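Local coordinates for protein ribose-phosphate pyrophosphokinase (Mycobacterium smegmatis, PDB 5MP7) that probably transfers the pyrophosphoryl group of ATP to ribose 5-phosphate, making PRPP and AMP with the help of magnesium, at residues T259-L263 against T284-T288; K10-L14 against I309-E314; S66-N72 against L97-Y102; L158-Y162 against T297-I301. One frame throughout, in Å; residues are numbered along the deposited sequence.

The four contacts trace the two-domain build of this PRPP synthetase. Contact 2 opens first along the chain and closes last. Contact 3 is the first to close, in the N-terminal half with its parallel five-stranded sheet. Contact 1 follows in the C-terminal half, nested inside the loop closed by contact 4. Contacts 1 and 3 have centres 10 Å apart and touch, so the two halves meet there, beside residues predicted to bind ATP and ribose 5-phosphate. Contact 4 packs a helix on edge strand 296-299; the centres of contacts 4 and 1 are about 13 Å apart. Helix 302-314 then crosses back to strand 12-16 in contact 2; the centres of contacts 2 and 1 are about 26 Å apart.

Contact 1 of 4, residues T259-L263 against T284-T288; sequences THGVL and TLPIT
The imidazole of His-260 meets Thr-284 at its edge, where Thr-284 OG1 sits near the ring plane. One face of this ring carries the methyl CG2 of the preceding residue, Thr-259, 3.7 Å above the plane and over the ring centre. Phe-99, from the N-terminal half, packs against the same histidine edge-to-face. The setting is the PRTase-like fold of the C-terminal half. The short strand 260-261 pairs there with strand 232-233, next to the predicted ribose 5-phosphate loop, and the loop after strand 278-282 lies alongside it.

His-260 ND1 and Thr-284 OG1 are hydrogen-bonded at 2.8 Å, and either could be the donor. The bond is somewhat bent, at 149°. The threonine hydroxyl lies between its own backbone N and carbonyl carbon (chi1 44°), which turns it to the imidazole. His-260 NE2 bonds to the backbone O of Asp-136, so both ring nitrogens are held and the rotation of the ring is fixed. Thr-284 O accepts a bond from Ser-66 OG, which ties the loop to the N-terminal half.

Further along, branched side chains pack on the Gly-261 carbonyl and on each other. Leu-285 CD1 lies 3.5 Å from Gly-261 O and 3.8 Å from Val-262 CG2. Val-262 also touches Asp-234, predicted to bind ribose 5-phosphate. Ile-287 reaches the strand with CD1, which lies 3.8 Å from Gly-261 O. At the far end, Ile-287 CD1 and Leu-263 CD1 are 4.5 Å apart.

Contact 2 of 4, residues K10-L14 against I309-E314; sequences KNLML and IRAVFE
Strand 12-14 and helix 309-314 run in largely opposed directions, 143° apart, with their axes 10.6 Å from each other at the closest point. Phe-313 is the main side chain on the helix, and its ring lies between Leu-12 and Lys-10. On one face Leu-12 CB makes a CH-pi contact, 3.8 Å from the Phe-313 ring centroid. Leu-12 CD1 reaches over the same ring toward its root and comes within 3.7 Å of Phe-313 CD2. The leucine CG is anti to the backbone N (chi1 -159°), which lays the branch along the ring.

Lys-10 passes over the opposite face. The bend at chi3 keeps the amine above the ring and close to the helix backbone. There Lys-10 NZ donates to Phe-313 O at 3.1 Å, somewhat tilted from the carbonyl plane. Deeper in, Leu-12 CD1 meets Ile-309 CG2 at 4.2 Å, and Leu-14 CD1 lies near Ile-309 CD1. Ile-309 continues onto Phe-62 and Ile-96 and onto helix 21-31. The last helix of the chain is thus packed on the parallel sheet of the N-terminal half, against strands 12-16, 60-64 and 92-97.

Lys-10 NZ is 4.7 Å from the Phe-313 ring centroid and only 9° off the ring normal, a cation-pi arrangement. A protonated amine here would probably be stabilised both by the ring and by a carbonyl at the negative, C-terminal end of the helix.

Contact 3 of 4, residues S66-N72 against L97-Y102; sequences SHPAPLN and LPFYPY
This is a buried contact between two loops at the C-terminal ends of neighbouring parallel strands, 60-64 and 92-97. It belongs to the N-terminal PRTase-like domain, whose parallel sheet is flanked by helices; residues 66-72 run into helix 71-87. Such loops at the strand ends commonly build active sites in this fold, and Gln-105, a little further along the second loop, is predicted to bind ATP.

His-67 and Pro-101 form the middle of the contact. Pro-101 CG sits over the centre of the imidazole, in a CH-pi contact 3.9 Å from the His-67 ring centroid and 7° off its normal. Leu-97 CD2 approaches the same ring obliquely, 3.6 Å from His-67 CE1. The carbonyl O of Leu-71 lies at the edge of the imidazole, in its plane.

Leu-71 packs beside Pro-101. Leu-71 CD1 lies 4.0 Å from Pro-101 CB and also meets the edge of the Phe-99 ring. The other methyl, Leu-71 CD2, lies 3.6 Å from Tyr-102 CE2.

A second subunit completes this end. Its Glu-47, also predicted to bind ATP, accepts from Tyr-102 N, and its Ile-48 N bonds to Tyr-102 OH, so the phenol has partners in both chains. Within the contact, the Asn-72 amide and Tyr-102 ring planes are 32° apart. Tyr-102 OH donates to a lone pair of Asn-72 OD1 at 2.7 Å, in the carbonyl plane.

Contact 4 of 4, residues L158-Y162 against T297-I301; sequences LLTGY and TVLSI
Leu-299 is at the centre of the close-packed part, set among Leu-158, Leu-159 and Tyr-162 of the helix. Its two methyls divide the work. Leu-299 CD1 lies 4.2 Å from Leu-159 CD2 and 4.1 Å from Tyr-162 CB, while Leu-299 CD2 reaches Tyr-162 CD2 at 4.0 Å. The Leu-299 CG is anti to its carbonyl carbon (chi1 -53°), which carries the fork into the helix surface. Leu-158 and Leu-299 lie side by side, pointing opposite ways, with Leu-158 CG 4.2 Å from Leu-299 CD1. Leu-159, which is buried, and Leu-299 both continue onto Ile-280 of neighbouring strand 278-282, so this part is backed by the sheet.

The helix is 156-167 and the strand is 296-299, outermost within this chain in the mixed seven-stranded sheet of the C-terminal PRTase-like domain. Helix and strand segments run 130° apart, their axes 10.6 Å from each other at closest approach. This is alpha-on-beta packing of a helix across one side of an alpha/beta sheet.

Contacts are fewer at the partly exposed Tyr-162, Thr-297 and Leu-158. Tyr-162 and Thr-297 approach from facing sides, and Thr-297 CG2 lies 3.8 Å from Tyr-162 OH, oblique to the ring. The two hydroxyls do not bond to each other; both bond to Glu-278 OE2, which bridges them. At the other end, Leu-158 CD2 lies 3.8 Å from Ser-300 O and 4.3 Å from CD1 of the buried Ile-301. The Ser-300 side chain starts away from the helix; OG bonds to Gln-26 OE1 and caps Ala-302 N.

Contact 1 of 4, residues T259-L263 against T284-T288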
loop_
_atom_site.group_PDB
_atom_site.type_symbol
_atom_site.label_atom_id
_atom_site.label_comp_id
_atom_site.label_asym_id
_atom_site.label_seq_id
_atom_site.Cartn_x
_atom_site.Cartn_y
_atom_site.Cartn_z
ATOM N N THR A 259 -43.083 -52.006 4.313
ATOM C CA THR A 259 -42.705 -51.686 5.666
ATOM C C THR A 259 -42.006 -50.354 5.762
ATOM O O THR A 259 -42.360 -49.544 6.616
ATOM C CB THR A 259 -41.812 -52.766 6.227
ATOM O OG1 THR A 259 -42.547 -53.986 6.201
ATOM C CG2 THR A 259 -41.451 -52.493 7.641
ATOM N N HIS A 260 -41.008 -50.124 4.933
ATOM C CA HIS A 260 -40.176 -48.952 5.099
ATOM C C HIS A 260 -40.460 -47.893 4.063
ATOM O O HIS A 260 -40.322 -48.151 2.875
ATOM C CB HIS A 260 -38.702 -49.340 4.984
ATOM C CG HIS A 260 -38.314 -50.463 5.879
ATOM N ND1 HIS A 260 -38.229 -50.318 7.246
ATOM C CD2 HIS A 260 -37.981 -51.746 5.603
ATOM C CE1 HIS A 260 -37.865 -51.471 7.781
ATOM N NE2 HIS A 260 -37.713 -52.355 6.803
ATOM N N GLY A 261 -40.833 -46.706 4.519
ATOM C CA GLY A 261 -41.072 -45.591 3.657
ATOM C C GLY A 261 -39.825 -44.760 3.705
ATOM O O GLY A 261 -39.672 -43.967 4.601
ATOM N N VAL A 262 -38.946 -44.940 2.731
ATOM C CA VAL A 262 -37.745 -44.118 2.601
ATOM C C VAL A 262 -38.188 -42.875 1.874
ATOM O O VAL A 262 -37.826 -41.774 2.242
ATOM C CB VAL A 262 -36.649 -44.833 1.806
ATOM C CG1 VAL A 262 -35.401 -43.980 1.698
ATOM C CG2 VAL A 262 -36.321 -46.200 2.425
ATOM N N LEU A 263 -38.975 -43.080 0.816
ATOM C CA LEU A 263 -39.696 -42.005 0.100
ATOM C C LEU A 263 -38.839 -40.807 -0.287
ATOM O O LEU A 263 -39.191 -39.669 -0.050
ATOM C CB LEU A 263 -40.904 -41.563 0.906
ATOM C CG LEU A 263 -41.948 -42.667 1.113
ATOM C CD1 LEU A 263 -42.978 -42.206 2.128
ATOM C CD2 LEU A 263 -42.654 -43.041 -0.182
ATOM N N THR A 284 -41.039 -46.915 10.551
ATOM C CA THR A 284 -39.678 -47.308 10.901
ATOM C C THR A 284 -38.738 -46.169 10.601
ATOM O O THR A 284 -37.733 -46.038 11.246
ATOM C CB THR A 284 -39.200 -48.547 10.117
ATOM O OG1 THR A 284 -39.575 -48.429 8.748
ATOM C CG2 THR A 284 -39.772 -49.837 10.705
ATOM N N LEU A 285 -39.087 -45.378 9.607
ATOM C CA LEU A 285 -38.427 -44.146 9.247
ATOM C C LEU A 285 -39.375 -43.010 9.487
ATOM O O LEU A 285 -40.582 -43.221 9.461
ATOM C CB LEU A 285 -38.078 -44.157 7.763
ATOM C CG LEU A 285 -36.974 -45.181 7.499
ATOM C CD1 LEU A 285 -37.014 -45.713 6.096
ATOM C CD2 LEU A 285 -35.586 -44.603 7.768
ATOM N N PRO A 286 -38.848 -41.796 9.750
ATOM C CA PRO A 286 -39.763 -40.695 10.068
ATOM C C PRO A 286 -40.422 -40.228 8.773
ATOM O O PRO A 286 -39.740 -39.988 7.794
ATOM C CB PRO A 286 -38.848 -39.614 10.641
ATOM C CG PRO A 286 -37.531 -39.911 10.067
ATOM C CD PRO A 286 -37.442 -41.377 9.813
ATOM N N ILE A 287 -41.741 -40.135 8.767
ATOM C CA ILE A 287 -42.454 -39.697 7.592
ATOM C C ILE A 287 -42.761 -38.220 7.789
ATOM O O ILE A 287 -43.774 -37.886 8.391
ATOM C CB ILE A 287 -43.775 -40.477 7.402
ATOM C CG1 ILE A 287 -43.579 -42.001 7.596
ATOM C CG2 ILE A 287 -44.349 -40.155 6.032
ATOM C CD1 ILE A 287 -42.706 -42.689 6.561
ATOM N N THR A 288 -41.894 -37.350 7.279
ATOM C CA THR A 288 -42.054 -35.916 7.456
ATOM C C THR A 288 -43.151 -35.391 6.551
ATOM O O THR A 288 -43.646 -36.108 5.655
ATOM C CB THR A 288 -40.754 -35.148 7.131
ATOM O OG1 THR A 288 -40.375 -35.339 5.755
ATOM C CG2 THR A 288 -39.629 -35.590 8.049
#

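Contact 2 of 4, residues K10-L14 against I309-E314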
loop_
_atom_site.group_PDB
_atom_site.type_symbol
_atom_site.label_atom_id
_atom_site.label_comp_id
_atom_site.label_asym_id
_atom_site.label_seq_id
_atom_site.Cartn_x
_atom_site.Cartn_y
_atom_site.Cartn_z
ATOM N N LYS A 10 -31.674 -55.715 38.016
ATOM C CA LYS A 10 -32.004 -55.392 36.567
ATOM C C LYS A 10 -32.687 -54.063 36.356
ATOM O O LYS A 10 -33.715 -53.793 36.935
ATOM C CB LYS A 10 -32.931 -56.430 35.937
ATOM C CG LYS A 10 -32.215 -57.536 35.194
ATOM C CD LYS A 10 -33.143 -58.281 34.233
ATOM C CE LYS A 10 -34.539 -58.520 34.810
ATOM N NZ LYS A 10 -35.363 -59.421 33.961
ATOM N N ASN A 11 -32.171 -53.272 35.438
ATOM C CA ASN A 11 -32.659 -51.929 35.240
ATOM C C ASN A 11 -32.723 -51.617 33.729
ATOM O O ASN A 11 -31.712 -51.633 33.031
ATOM C CB ASN A 11 -31.726 -50.985 35.993
ATOM C CG ASN A 11 -31.988 -49.522 35.697
ATOM O OD1 ASN A 11 -33.135 -49.055 35.720
ATOM N ND2 ASN A 11 -30.913 -48.772 35.443
ATOM N N LEU A 12 -33.917 -51.324 33.238
ATOM C CA LEU A 12 -34.130 -51.073 31.816
ATOM C C LEU A 12 -33.866 -49.611 31.514
ATOM O O LEU A 12 -34.481 -48.742 32.104
ATOM C CB LEU A 12 -35.570 -51.443 31.428
ATOM C CG LEU A 12 -35.881 -51.719 29.951
ATOM C CD1 LEU A 12 -37.290 -52.238 29.765
ATOM C CD2 LEU A 12 -35.744 -50.477 29.089
ATOM N N MET A 13 -32.977 -49.340 30.583
ATOM C CA MET A 13 -32.741 -47.982 30.134
ATOM C C MET A 13 -32.809 -47.876 28.633
ATOM O O MET A 13 -32.222 -48.637 27.895
ATOM C CB MET A 13 -31.403 -47.464 30.618
ATOM C CG MET A 13 -31.468 -47.045 32.056
ATOM S SD MET A 13 -29.860 -46.498 32.665
ATOM C CE MET A 13 -29.950 -44.744 32.302
ATOM N N LEU A 14 -33.504 -46.858 28.198
ATOM C CA LEU A 14 -33.784 -46.636 26.820
ATOM C C LEU A 14 -33.014 -45.384 26.404
ATOM O O LEU A 14 -33.142 -44.331 26.994
ATOM C CB LEU A 14 -35.300 -46.515 26.670
ATOM C CG LEU A 14 -35.812 -46.162 25.271
ATOM C CD1 LEU A 14 -35.610 -47.282 24.227
ATOM C CD2 LEU A 14 -37.284 -45.822 25.407
ATOM N N ILE A 309 -38.711 -55.311 23.118
ATOM C CA ILE A 309 -37.849 -54.828 24.209
ATOM C C ILE A 309 -38.238 -55.477 25.530
ATOM O O ILE A 309 -37.368 -55.912 26.282
ATOM C CB ILE A 309 -37.904 -53.293 24.355
ATOM C CG1 ILE A 309 -37.283 -52.654 23.118
ATOM C CG2 ILE A 309 -37.197 -52.783 25.607
ATOM C CD1 ILE A 309 -37.401 -51.142 23.083
ATOM N N ARG A 310 -39.533 -55.583 25.787
ATOM C CA ARG A 310 -40.009 -56.151 27.026
ATOM C C ARG A 310 -39.596 -57.620 27.139
ATOM O O ARG A 310 -39.125 -58.063 28.187
ATOM C CB ARG A 310 -41.519 -56.006 27.107
ATOM C CG ARG A 310 -42.141 -56.056 28.486
ATOM C CD ARG A 310 -43.489 -55.263 28.701
ATOM N NE ARG A 310 -44.675 -55.407 27.794
ATOM C CZ ARG A 310 -45.273 -54.471 27.037
ATOM N NH1 ARG A 310 -44.807 -53.229 26.942
ATOM N NH2 ARG A 310 -46.344 -54.798 26.321
ATOM N N ALA A 311 -39.741 -58.368 26.056
ATOM C CA ALA A 311 -39.398 -59.784 26.056
ATOM C C ALA A 311 -37.885 -60.034 26.190
ATOM O O ALA A 311 -37.461 -60.951 26.884
ATOM C CB ALA A 311 -39.900 -60.434 24.785
ATOM N N VAL A 312 -37.089 -59.220 25.531
ATOM C CA VAL A 312 -35.631 -59.289 25.679
ATOM C C VAL A 312 -35.219 -58.968 27.101
ATOM O O VAL A 312 -34.401 -59.694 27.698
ATOM C CB VAL A 312 -34.904 -58.338 24.701
ATOM C CG1 VAL A 312 -33.425 -58.196 25.024
ATOM C CG2 VAL A 312 -35.074 -58.835 23.259
ATOM N N PHE A 313 -35.778 -57.878 27.624
ATOM C CA PHE A 313 -35.470 -57.432 28.981
ATOM C C PHE A 313 -35.893 -58.466 30.021
ATOM O O PHE A 313 -35.152 -58.727 30.960
ATOM C CB PHE A 313 -36.131 -56.083 29.282
ATOM C CG PHE A 313 -35.902 -55.602 30.671
ATOM C CD1 PHE A 313 -34.624 -55.303 31.097
ATOM C CD2 PHE A 313 -36.954 -55.483 31.570
ATOM C CE1 PHE A 313 -34.384 -54.874 32.411
ATOM C CE2 PHE A 313 -36.726 -55.057 32.878
ATOM C CZ PHE A 313 -35.444 -54.747 33.295
ATOM N N GLU A 314 -37.101 -59.007 29.879
ATOM C CA GLU A 314 -37.619 -60.019 30.819
ATOM C C GLU A 314 -36.769 -61.316 30.834
ATOM O O GLU A 314 -36.566 -61.953 31.896
ATOM C CB GLU A 314 -39.080 -60.292 30.574
ATOM C CG GLU A 314 -39.992 -59.156 31.067
ATOM C CD GLU A 314 -41.459 -59.308 30.612
ATOM O OE1 GLU A 314 -41.696 -59.950 29.529
ATOM O OE2 GLU A 314 -42.372 -58.776 31.319
#

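Contact 3 of 4, residues S66-N72 against L97-Y102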
loop_
_atom_site.group_PDB
_atom_site.type_symbol
_atom_site.label_atom_id
_atom_site.label_comp_id
_atom_site.label_asym_id
_atom_site.label_seq_id
_atom_site.Cartn_x
_atom_site.Cartn_y
_atom_site.Cartn_z
ATOM N N SER A 66 -33.168 -44.759 14.275
ATOM C CA SER A 66 -33.603 -44.893 12.898
ATOM C C SER A 66 -32.552 -44.259 11.952
ATOM O O SER A 66 -31.718 -43.504 12.390
ATOM C CB SER A 66 -34.935 -44.219 12.759
ATOM O OG SER A 66 -35.539 -44.617 11.570
ATOM N N HIS A 67 -32.577 -44.582 10.662
ATOM C CA HIS A 67 -31.495 -44.219 9.742
ATOM C C HIS A 67 -32.021 -43.614 8.464
ATOM O O HIS A 67 -31.800 -44.145 7.367
ATOM C CB HIS A 67 -30.619 -45.432 9.430
ATOM C CG HIS A 67 -29.823 -45.884 10.597
ATOM N ND1 HIS A 67 -30.298 -46.797 11.504
ATOM C CD2 HIS A 67 -28.603 -45.515 11.035
ATOM C CE1 HIS A 67 -29.412 -46.965 12.462
ATOM N NE2 HIS A 67 -28.367 -46.206 12.195
ATOM N N PRO A 68 -32.720 -42.482 8.576
ATOM C CA PRO A 68 -33.070 -41.742 7.382
ATOM C C PRO A 68 -31.855 -40.976 6.815
ATOM O O PRO A 68 -30.806 -40.920 7.439
ATOM C CB PRO A 68 -34.099 -40.768 7.904
ATOM C CG PRO A 68 -33.629 -40.470 9.298
ATOM C CD PRO A 68 -33.174 -41.812 9.797
ATOM N N ALA A 69 -32.041 -40.338 5.669
ATOM C CA ALA A 69 -31.038 -39.439 5.087
ATOM C C ALA A 69 -30.781 -38.250 6.018
ATOM O O ALA A 69 -31.736 -37.725 6.584
ATOM C CB ALA A 69 -31.525 -38.934 3.745
ATOM N N PRO A 70 -29.532 -37.829 6.231
ATOM C CA PRO A 70 -28.290 -38.496 5.786
ATOM C C PRO A 70 -27.841 -39.656 6.712
ATOM O O PRO A 70 -27.554 -39.458 7.906
ATOM C CB PRO A 70 -27.264 -37.366 5.857
ATOM C CG PRO A 70 -27.744 -36.483 6.974
ATOM C CD PRO A 70 -29.254 -36.601 7.008
ATOM N N LEU A 71 -27.732 -40.842 6.150
ATOM C CA LEU A 71 -27.743 -42.103 6.937
ATOM C C LEU A 71 -26.461 -42.432 7.732
ATOM O O LEU A 71 -26.511 -42.946 8.833
ATOM C CB LEU A 71 -28.110 -43.224 5.964
ATOM C CG LEU A 71 -27.924 -44.680 6.262
ATOM C CD1 LEU A 71 -28.978 -45.479 5.507
ATOM C CD2 LEU A 71 -26.544 -45.117 5.851
ATOM N N ASN A 72 -25.311 -42.083 7.177
ATOM C CA ASN A 72 -24.030 -42.402 7.787
ATOM C C ASN A 72 -23.762 -41.675 9.107
ATOM O O ASN A 72 -23.130 -42.225 10.010
ATOM C CB ASN A 72 -22.924 -42.123 6.792
ATOM C CG ASN A 72 -23.096 -42.941 5.535
ATOM O OD1 ASN A 72 -23.092 -44.196 5.589
ATOM N ND2 ASN A 72 -23.281 -42.261 4.396
ATOM N N LEU A 97 -32.343 -51.205 15.248
ATOM C CA LEU A 97 -32.239 -50.505 13.976
ATOM C C LEU A 97 -33.483 -50.812 13.160
ATOM O O LEU A 97 -33.478 -51.764 12.435
ATOM C CB LEU A 97 -31.011 -50.970 13.233
ATOM C CG LEU A 97 -29.698 -50.614 13.935
ATOM C CD1 LEU A 97 -29.294 -51.738 14.845
ATOM C CD2 LEU A 97 -28.578 -50.397 12.927
ATOM N N PRO A 98 -34.564 -50.030 13.316
ATOM C CA PRO A 98 -35.826 -50.416 12.694
ATOM C C PRO A 98 -35.682 -50.584 11.187
ATOM O O PRO A 98 -36.235 -51.514 10.633
ATOM C CB PRO A 98 -36.753 -49.262 13.044
ATOM C CG PRO A 98 -36.195 -48.680 14.286
ATOM C CD PRO A 98 -34.713 -48.820 14.154
ATOM N N PHE A 99 -34.931 -49.706 10.540
ATOM C CA PHE A 99 -34.518 -49.886 9.153
ATOM C C PHE A 99 -33.007 -50.147 9.153
ATOM O O PHE A 99 -32.216 -49.296 9.578
ATOM C CB PHE A 99 -34.880 -48.629 8.382
ATOM C CG PHE A 99 -34.338 -48.568 6.975
ATOM C CD1 PHE A 99 -35.056 -49.124 5.935
ATOM C CD2 PHE A 99 -33.152 -47.896 6.696
ATOM C CE1 PHE A 99 -34.604 -49.044 4.633
ATOM C CE2 PHE A 99 -32.688 -47.810 5.403
ATOM C CZ PHE A 99 -33.410 -48.397 4.367
ATOM N N TYR A 100 -32.611 -51.344 8.739
ATOM C CA TYR A 100 -31.209 -51.765 8.804
ATOM C C TYR A 100 -30.423 -51.112 7.672
ATOM O O TYR A 100 -30.692 -51.351 6.503
ATOM C CB TYR A 100 -31.137 -53.273 8.727
ATOM C CG TYR A 100 -29.797 -53.870 9.030
ATOM C CD1 TYR A 100 -28.788 -53.915 8.064
ATOM C CD2 TYR A 100 -29.547 -54.490 10.246
ATOM C CE1 TYR A 100 -27.568 -54.530 8.314
ATOM C CE2 TYR A 100 -28.309 -55.110 10.517
ATOM C CZ TYR A 100 -27.340 -55.138 9.536
ATOM O OH TYR A 100 -26.132 -55.725 9.749
ATOM N N PRO A 101 -29.487 -50.243 8.001
ATOM C CA PRO A 101 -28.723 -49.579 6.956
ATOM C C PRO A 101 -27.808 -50.525 6.179
ATOM O O PRO A 101 -27.215 -51.423 6.779
ATOM C CB PRO A 101 -27.855 -48.565 7.732
ATOM C CG PRO A 101 -27.865 -49.002 9.142
ATOM C CD PRO A 101 -28.902 -50.051 9.332
ATOM N N TYR A 102 -27.710 -50.272 4.868
ATOM C CA TYR A 102 -26.949 -51.022 3.922
ATOM C C TYR A 102 -27.497 -52.415 3.671
ATOM O O TYR A 102 -26.797 -53.260 3.115
ATOM C CB TYR A 102 -25.460 -51.068 4.325
ATOM C CG TYR A 102 -24.816 -49.760 4.163
ATOM C CD1 TYR A 102 -24.378 -49.363 2.937
ATOM C CD2 TYR A 102 -24.683 -48.885 5.240
ATOM C CE1 TYR A 102 -23.767 -48.142 2.761
ATOM C CE2 TYR A 102 -24.080 -47.657 5.093
ATOM C CZ TYR A 102 -23.619 -47.290 3.842
ATOM O OH TYR A 102 -23.108 -46.045 3.636
#

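Contact 4 of 4, residues L158-Y162 against T297-I301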
loop_
_atom_site.group_PDB
_atom_site.type_symbol
_atom_site.label_atom_id
_atom_site.label_comp_id
_atom_site.label_asym_id
_atom_site.label_seq_id
_atom_site.Cartn_x
_atom_site.Cartn_y
_atom_site.Cartn_z
ATOM N N LEU A 158 -49.244 -56.942 10.969
ATOM C CA LEU A 158 -49.739 -55.596 11.099
ATOM C C LEU A 158 -50.300 -55.063 9.767
ATOM O O LEU A 158 -51.396 -54.499 9.739
ATOM C CB LEU A 158 -48.625 -54.675 11.636
ATOM C CG LEU A 158 -48.861 -53.159 11.704
ATOM C CD1 LEU A 158 -49.832 -52.796 12.838
ATOM C CD2 LEU A 158 -47.517 -52.464 11.894
ATOM N N LEU A 159 -49.552 -55.215 8.688
ATOM C CA LEU A 159 -49.983 -54.713 7.391
ATOM C C LEU A 159 -51.153 -55.519 6.801
ATOM O O LEU A 159 -52.074 -54.925 6.273
ATOM C CB LEU A 159 -48.831 -54.646 6.414
ATOM C CG LEU A 159 -47.701 -53.653 6.756
ATOM C CD1 LEU A 159 -46.377 -54.042 6.091
ATOM C CD2 LEU A 159 -48.049 -52.252 6.319
ATOM N N THR A 160 -51.148 -56.844 6.926
ATOM C CA THR A 160 -52.223 -57.672 6.368
ATOM C C THR A 160 -53.452 -57.589 7.215
ATOM O O THR A 160 -54.532 -57.690 6.699
ATOM C CB THR A 160 -51.830 -59.175 6.161
ATOM O OG1 THR A 160 -51.386 -59.764 7.381
ATOM C CG2 THR A 160 -50.704 -59.286 5.131
ATOM N N GLY A 161 -53.294 -57.422 8.519
ATOM C CA GLY A 161 -54.416 -57.163 9.412
ATOM C C GLY A 161 -55.182 -55.912 8.999
ATOM O O GLY A 161 -56.399 -55.905 8.971
ATOM N N TYR A 162 -54.468 -54.857 8.645
ATOM C CA TYR A 162 -55.106 -53.613 8.205
ATOM C C TYR A 162 -55.796 -53.816 6.851
ATOM O O TYR A 162 -56.925 -53.384 6.653
ATOM C CB TYR A 162 -54.092 -52.493 8.141
ATOM C CG TYR A 162 -54.605 -51.226 7.529
ATOM C CD1 TYR A 162 -54.509 -51.017 6.166
ATOM C CD2 TYR A 162 -55.144 -50.212 8.315
ATOM C CE1 TYR A 162 -54.969 -49.849 5.584
ATOM C CE2 TYR A 162 -55.593 -49.032 7.748
ATOM C CZ TYR A 162 -55.492 -48.870 6.382
ATOM O OH TYR A 162 -55.932 -47.730 5.788
ATOM N N THR A 297 -51.012 -43.893 4.185
ATOM C CA THR A 297 -51.414 -44.293 5.525
ATOM C C THR A 297 -50.200 -44.812 6.261
ATOM O O THR A 297 -49.440 -45.581 5.707
ATOM C CB THR A 297 -52.418 -45.425 5.444
ATOM O OG1 THR A 297 -53.564 -44.948 4.715
ATOM C CG2 THR A 297 -52.819 -45.911 6.829
ATOM N N VAL A 298 -49.990 -44.345 7.486
ATOM C CA VAL A 298 -48.829 -44.734 8.278
ATOM C C VAL A 298 -49.278 -45.460 9.499
ATOM O O VAL A 298 -50.069 -44.929 10.270
ATOM C CB VAL A 298 -47.979 -43.520 8.686
ATOM C CG1 VAL A 298 -46.759 -43.955 9.458
ATOM C CG2 VAL A 298 -47.528 -42.781 7.428
ATOM N N LEU A 299 -48.788 -46.678 9.674
ATOM C CA LEU A 299 -49.128 -47.455 10.878
ATOM C C LEU A 299 -47.940 -47.441 11.791
ATOM O O LEU A 299 -46.808 -47.365 11.318
ATOM C CB LEU A 299 -49.492 -48.874 10.528
ATOM C CG LEU A 299 -50.579 -49.020 9.458
ATOM C CD1 LEU A 299 -50.671 -50.486 9.063
ATOM C CD2 LEU A 299 -51.954 -48.509 9.924
ATOM N N SER A 300 -48.174 -47.470 13.094
ATOM C CA SER A 300 -47.087 -47.386 14.029
ATOM C C SER A 300 -46.426 -48.743 14.242
ATOM O O SER A 300 -47.112 -49.710 14.472
ATOM C CB SER A 300 -47.563 -46.871 15.390
ATOM O OG SER A 300 -46.416 -46.569 16.202
ATOM N N ILE A 301 -45.104 -48.768 14.212
ATOM C CA ILE A 301 -44.328 -49.937 14.597
ATOM C C ILE A 301 -44.009 -49.962 16.115
ATOM O O ILE A 301 -43.398 -50.901 16.592
ATOM C CB ILE A 301 -43.022 -50.003 13.755
ATOM C CG1 ILE A 301 -42.586 -51.443 13.582
ATOM C CG2 ILE A 301 -41.883 -49.154 14.317
ATOM C CD1 ILE A 301 -43.309 -52.113 12.432
#